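Local coordinates for nuclease-like protein (Chaetomium thermophilum, PDB 6GRB) that probably acts as the GEN1 junction-resolving enzyme, a metal-dependent nuclease that cuts four-way DNA junctions and 5'-flaps, at residues 18-23 and 375-380; 364-369 and 379-384. All coordinates share one frame; numbering follows the deposited sequence.

Overall arrangement
Strand 377-384 serves both contacts, with Thr377 meeting the helix in contact 1 and Glu379 and Leu380 pairing in contact 2; their centres lie about 14 Å apart. Contact 1 is the more buried: helix 18-29, in the XPG N-terminal region, meets residues 375-380, in the GEN1 C-terminal region, through small apolar patches and the aliphatic part of a lysine, its polar groups turning to partners near by. Contact 2 is a hairpin within the C-terminal region, farther from the chain centre and partly exposed, held by backbone hydrogen bonds and an arginine-glutamate salt bridge. Pro378 of contact 1 packs on Arg368 of contact 2, and the two lie on the same side of the chain's centre.

Contact 1: 18-23 and 375-380; sequences LCKLAI and DATPEL
Thr377, on strand 377-384, faces helix 18-23 and divides its two branches between different neighbours. Its hydroxyl OG1 sits above the helix backbone, 3.8 Å from Lys20 CA, with Cys19 SG 3.9 Å from the same OG1. The methyl CG2 is turned to Ile23 instead, 3.9 Å from Ile23 CG2, in a purely apolar touch. With OG1 anti to its own carbonyl carbon (chi1 -50°), the hydroxyl reaches back to the carbonyl oxygen of Thr374, a hydrogen bond that ties the polar branch into its own loop while the methyl is left to the isoleucine.

Lys20 and Asp375 pair by their aliphatic parts. The lysine chain runs extended through chi3 and crosses the aspartate side chain at about a right angle, Lys20 CD resting 3.6 Å from Asp375 CB. Their charged ends stay apart, with Lys20 NZ 6.5 Å from Asp375 OD2, too far for a salt bridge though attraction may still be felt. A bend at chi4 (58°) turns the ammonium aside; it pairs with Asp24, one turn further along the helix. Asp375 uses OD2 to accept from the backbone N of Ser17 and OD1 to accept from His168.

Helix and strand cross nearly perpendicularly, at 92°, so the contact is confined to a short patch. Around it, Cys19 and Ile23 also pack on Pro444 at the end of strand 439-444, and Ile23 continues onto Thr446 and Ile447 of helix 445-451, joining the nuclease region to the GEN1 C-terminal domain.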
loop_
_atom_site.group_PDB
_atom_site.type_symbol
_atom_site.label_atom_id
_atom_site.label_comp_id
_atom_site.label_asym_id
_atom_site.label_seq_id
_atom_site.Cartn_x
_atom_site.Cartn_y
_atom_site.Cartn_z
ATOM N N LEU A 18 -9.771 -2.066 -2.677
ATOM C CA LEU A 18 -9.016 -0.837 -2.420
ATOM C C LEU A 18 -9.881 0.409 -2.610
ATOM O O LEU A 18 -9.761 1.393 -1.869
ATOM C CB LEU A 18 -7.798 -0.779 -3.340
ATOM C CG LEU A 18 -6.734 0.280 -3.074
ATOM C CD1 LEU A 18 -6.417 0.362 -1.578
ATOM C CD2 LEU A 18 -5.476 -0.046 -3.871
ATOM N N CYS A 19 -10.759 0.382 -3.606
ATOM C CA CYS A 19 -11.728 1.456 -3.750
ATOM C C CYS A 19 -12.598 1.605 -2.499
ATOM O O CYS A 19 -12.952 2.725 -2.119
ATOM C CB CYS A 19 -12.582 1.216 -4.994
ATOM S SG CYS A 19 -14.030 2.282 -5.109
ATOM N N LYS A 20 -12.964 0.499 -1.841
ATOM C CA LYS A 20 -13.792 0.649 -0.643
ATOM C C LYS A 20 -13.009 1.284 0.500
ATOM O O LYS A 20 -13.553 2.102 1.246
ATOM C CB LYS A 20 -14.373 -0.682 -0.189
ATOM C CG LYS A 20 -15.335 -0.493 0.975
ATOM C CD LYS A 20 -15.967 -1.769 1.451
ATOM C CE LYS A 20 -16.430 -1.616 2.889
ATOM N NZ LYS A 20 -17.382 -0.476 2.956
ATOM N N LEU A 21 -11.729 0.939 0.649
ATOM C CA LEU A 21 -10.921 1.566 1.687
ATOM C C LEU A 21 -10.746 3.046 1.420
ATOM O O LEU A 21 -10.846 3.867 2.337
ATOM C CB LEU A 21 -9.554 0.899 1.777
ATOM C CG LEU A 21 -9.480 -0.496 2.358
ATOM C CD1 LEU A 21 -8.099 -1.062 2.052
ATOM C CD2 LEU A 21 -9.742 -0.461 3.858
ATOM N N ALA A 22 -10.440 3.404 0.173
ATOM C CA ALA A 22 -10.253 4.812 -0.165
ATOM C C ALA A 22 -11.524 5.622 0.090
ATOM O O ALA A 22 -11.473 6.710 0.677
ATOM C CB ALA A 22 -9.818 4.942 -1.628
ATOM N N ILE A 23 -12.680 5.110 -0.351
ATOM C CA ILE A 23 -13.899 5.898 -0.264
ATOM C C ILE A 23 -14.471 5.901 1.160
ATOM O O ILE A 23 -15.059 6.901 1.589
ATOM C CB ILE A 23 -14.911 5.391 -1.301
ATOM C CG1 ILE A 23 -14.382 5.636 -2.717
ATOM C CG2 ILE A 23 -16.260 6.062 -1.134
ATOM C CD1 ILE A 23 -14.320 7.116 -3.131
ATOM N N ASP A 375 -16.662 -3.835 -3.505
ATOM C CA ASP A 375 -17.424 -4.260 -2.323
ATOM C C ASP A 375 -18.662 -3.372 -2.146
ATOM O O ASP A 375 -18.999 -2.906 -1.048
ATOM C CB ASP A 375 -16.539 -4.285 -1.067
ATOM C CG ASP A 375 -15.305 -5.183 -1.238
ATOM O OD1 ASP A 375 -15.354 -6.157 -1.998
ATOM O OD2 ASP A 375 -14.253 -4.905 -0.623
ATOM N N ALA A 376 -19.317 -3.107 -3.283
ATOM C CA ALA A 376 -20.560 -2.337 -3.364
ATOM C C ALA A 376 -20.371 -0.865 -2.986
ATOM O O ALA A 376 -21.205 -0.278 -2.300
ATOM C CB ALA A 376 -21.656 -2.974 -2.521
ATOM N N THR A 377 -19.277 -0.253 -3.426
ATOM C CA THR A 377 -19.206 1.202 -3.393
ATOM C C THR A 377 -20.105 1.777 -4.481
ATOM O O THR A 377 -20.009 1.360 -5.648
ATOM C CB THR A 377 -17.796 1.708 -3.612
ATOM O OG1 THR A 377 -16.900 1.027 -2.733
ATOM C CG2 THR A 377 -17.738 3.199 -3.316
ATOM N N PRO A 378 -20.998 2.710 -4.152
ATOM C CA PRO A 378 -21.858 3.302 -5.187
ATOM C C PRO A 378 -21.033 4.046 -6.227
ATOM O O PRO A 378 -20.188 4.872 -5.895
ATOM C CB PRO A 378 -22.761 4.254 -4.394
ATOM C CG PRO A 378 -22.785 3.671 -3.024
ATOM C CD PRO A 378 -21.431 3.072 -2.793
ATOM N N GLU A 379 -21.281 3.743 -7.497
ATOM C CA GLU A 379 -20.596 4.410 -8.589
ATOM C C GLU A 379 -21.625 4.999 -9.531
ATOM O O GLU A 379 -22.737 4.481 -9.663
ATOM C CB GLU A 379 -19.674 3.459 -9.349
ATOM C CG GLU A 379 -18.447 3.025 -8.556
ATOM C CD GLU A 379 -17.597 2.028 -9.322
ATOM O OE1 GLU A 379 -16.405 2.318 -9.554
ATOM O OE2 GLU A 379 -18.134 0.967 -9.707
ATOM N N LEU A 380 -21.252 6.097 -10.170
ATOM C CA LEU A 380 -22.091 6.736 -11.169
ATOM C C LEU A 380 -21.401 6.655 -12.525
ATOM O O LEU A 380 -20.176 6.820 -12.623
ATOM C CB LEU A 380 -22.385 8.194 -10.784
ATOM C CG LEU A 380 -23.285 8.427 -9.551
ATOM C CD1 LEU A 380 -23.545 9.904 -9.312
ATOM C CD2 LEU A 380 -24.593 7.680 -9.707
#

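Contact 2: 364-369 and 379-384; sequences GISMRR and ELRVSF
Strands 364-369 and 379-384 pair antiparallel as arms of a beta hairpin, with a beta bulge shifting the register by one between the non-hydrogen-bonded pairs Ile365-Val382 and Arg368-Leu380. At the bulge, Arg381 O accepts from Ser366 N at 3.0 Å, and Arg381 N donates to Met367 O at 3.1 Å, from 48° above the carbonyl plane. Beyond it, Arg369 CG lies between its backbone N and carbonyl carbon (chi1 77°), and the chain, extended to NE, runs alongside Glu379. Glu379 OE2 is gripped side-on by Arg369 NE at 2.9 Å and Arg369 NH1 at 3.0 Å, the guanidinium and carboxylate planes only 22° apart. Replacing Arg369 by alanine would probably leave Glu379 OE2 without these two donors and the buried carboxylate without this opposing charge. Ile365, Leu380 and Val382 cluster on one face, beside Arg368 CB: Ile365 CG2 meets Leu380 CB at 3.8 Å, and Ile365 CG1 meets Val382 CG2 at 3.9 Å. Helices 445-451 and 453-464 pack here through Leu448 and Trp459. Strand 439-444, across strand 377-384, completes the three-stranded antiparallel sheet of the GEN1 C-terminal domain; its Trp442 makes cation-pi contacts with Arg369 and Arg381.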
loop_
_atom_site.group_PDB
_atom_site.type_symbol
_atom_site.label_atom_id
_atom_site.label_comp_id
_atom_site.label_asym_id
_atom_site.label_seq_id
_atom_site.Cartn_x
_atom_site.Cartn_y
_atom_site.Cartn_z
ATOM N N GLY A 364 -22.199 14.193 -18.301
ATOM C CA GLY A 364 -23.476 13.602 -17.941
ATOM C C GLY A 364 -23.297 12.358 -17.097
ATOM O O GLY A 364 -22.202 11.785 -17.001
ATOM N N ILE A 365 -24.408 11.955 -16.480
ATOM C CA ILE A 365 -24.516 10.735 -15.694
ATOM C C ILE A 365 -25.679 9.938 -16.261
ATOM O O ILE A 365 -26.720 10.507 -16.599
ATOM C CB ILE A 365 -24.739 11.036 -14.197
ATOM C CG1 ILE A 365 -23.672 12.000 -13.678
ATOM C CG2 ILE A 365 -24.740 9.759 -13.379
ATOM C CD1 ILE A 365 -23.993 12.557 -12.289
ATOM N N SER A 366 -25.504 8.627 -16.383
ATOM C CA SER A 366 -26.511 7.800 -17.032
ATOM C C SER A 366 -26.974 6.621 -16.201
ATOM O O SER A 366 -27.924 5.946 -16.618
ATOM C CB SER A 366 -25.999 7.272 -18.386
ATOM O OG SER A 366 -24.758 6.594 -18.243
ATOM N N MET A 367 -26.302 6.303 -15.106
ATOM C CA MET A 367 -26.664 5.123 -14.342
ATOM C C MET A 367 -25.942 5.109 -13.004
ATOM O O MET A 367 -25.151 5.969 -12.726
ATOM C CB MET A 367 -26.281 3.890 -15.179
ATOM C CG MET A 367 -26.896 2.537 -14.834
ATOM S SD MET A 367 -26.487 1.220 -15.995
ATOM C CE MET A 367 -25.740 2.222 -17.229
ATOM N N ARG A 368 -26.276 4.099 -12.207
ATOM C CA ARG A 368 -25.703 3.876 -10.891
ATOM C C ARG A 368 -25.607 2.369 -10.693
ATOM O O ARG A 368 -26.390 1.609 -11.264
ATOM C CB ARG A 368 -26.580 4.502 -9.807
ATOM C CG ARG A 368 -26.550 3.761 -8.481
ATOM C CD ARG A 368 -26.702 4.718 -7.309
ATOM N NE ARG A 368 -26.540 4.041 -6.026
ATOM C CZ ARG A 368 -26.623 4.647 -4.846
ATOM N NH1 ARG A 368 -26.867 5.949 -4.783
ATOM N NH2 ARG A 368 -26.462 3.952 -3.729
ATOM N N ARG A 369 -24.647 1.939 -9.885
ATOM C CA ARG A 369 -24.433 0.529 -9.629
ATOM C C ARG A 369 -23.662 0.401 -8.326
ATOM O O ARG A 369 -22.968 1.324 -7.893
ATOM C CB ARG A 369 -23.651 -0.150 -10.769
ATOM C CG ARG A 369 -22.144 0.146 -10.736
ATOM C CD ARG A 369 -21.347 -0.748 -11.672
ATOM N NE ARG A 369 -19.911 -0.551 -11.501
ATOM C CZ ARG A 369 -18.958 -1.229 -12.139
ATOM N NH1 ARG A 369 -17.688 -0.976 -11.894
ATOM N NH2 ARG A 369 -19.273 -2.163 -13.018
ATOM N N GLU A 379 -21.281 3.743 -7.497
ATOM C CA GLU A 379 -20.596 4.410 -8.589
ATOM C C GLU A 379 -21.625 4.999 -9.531
ATOM O O GLU A 379 -22.737 4.481 -9.663
ATOM C CB GLU A 379 -19.674 3.459 -9.349
ATOM C CG GLU A 379 -18.447 3.025 -8.556
ATOM C CD GLU A 379 -17.597 2.028 -9.322
ATOM O OE1 GLU A 379 -16.405 2.318 -9.554
ATOM O OE2 GLU A 379 -18.134 0.967 -9.707
ATOM N N LEU A 380 -21.252 6.097 -10.170
ATOM C CA LEU A 380 -22.091 6.736 -11.169
ATOM C C LEU A 380 -21.401 6.655 -12.525
ATOM O O LEU A 380 -20.176 6.820 -12.623
ATOM C CB LEU A 380 -22.385 8.194 -10.784
ATOM C CG LEU A 380 -23.285 8.427 -9.551
ATOM C CD1 LEU A 380 -23.545 9.904 -9.312
ATOM C CD2 LEU A 380 -24.593 7.680 -9.707
ATOM N N ARG A 381 -22.187 6.374 -13.560
ATOM C CA ARG A 381 -21.680 6.245 -14.925
ATOM C C ARG A 381 -21.553 7.637 -15.528
ATOM O O ARG A 381 -22.561 8.291 -15.806
ATOM C CB ARG A 381 -22.622 5.378 -15.761
ATOM C CG ARG A 381 -22.135 5.086 -17.150
ATOM C CD ARG A 381 -20.939 4.162 -17.117
ATOM N NE ARG A 381 -20.715 3.541 -18.419
ATOM C CZ ARG A 381 -19.689 2.742 -18.711
ATOM N NH1 ARG A 381 -18.779 2.461 -17.782
ATOM N NH2 ARG A 381 -19.568 2.231 -19.938
ATOM N N VAL A 382 -20.326 8.123 -15.664
ATOM C CA VAL A 382 -20.129 9.479 -16.160
ATOM C C VAL A 382 -19.487 9.607 -17.532
ATOM O O VAL A 382 -18.593 8.846 -17.900
ATOM C CB VAL A 382 -19.309 10.320 -15.160
ATOM C CG1 VAL A 382 -19.006 11.691 -15.744
ATOM C CG2 VAL A 382 -20.052 10.447 -13.839
ATOM N N SER A 383 -19.926 10.626 -18.262
ATOM C CA SER A 383 -19.443 10.943 -19.596
ATOM C C SER A 383 -18.490 12.103 -19.519
ATOM O O SER A 383 -18.613 12.933 -18.657
ATOM C CB SER A 383 -20.586 11.295 -20.546
ATOM O OG SER A 383 -21.266 12.460 -20.156
ATOM N N PHE A 384 -17.577 12.170 -20.471
ATOM C CA PHE A 384 -16.508 13.163 -20.523
ATOM C C PHE A 384 -15.829 13.061 -21.887
ATOM O O PHE A 384 -15.981 12.065 -22.604
ATOM C CB PHE A 384 -15.488 12.955 -19.392
ATOM C CG PHE A 384 -14.846 11.591 -19.393
ATOM C CD1 PHE A 384 -15.452 10.523 -18.757
ATOM C CD2 PHE A 384 -13.635 11.376 -20.030
ATOM C CE1 PHE A 384 -14.867 9.265 -18.759
ATOM C CE2 PHE A 384 -13.047 10.120 -20.033
ATOM C CZ PHE A 384 -13.671 9.066 -19.391
#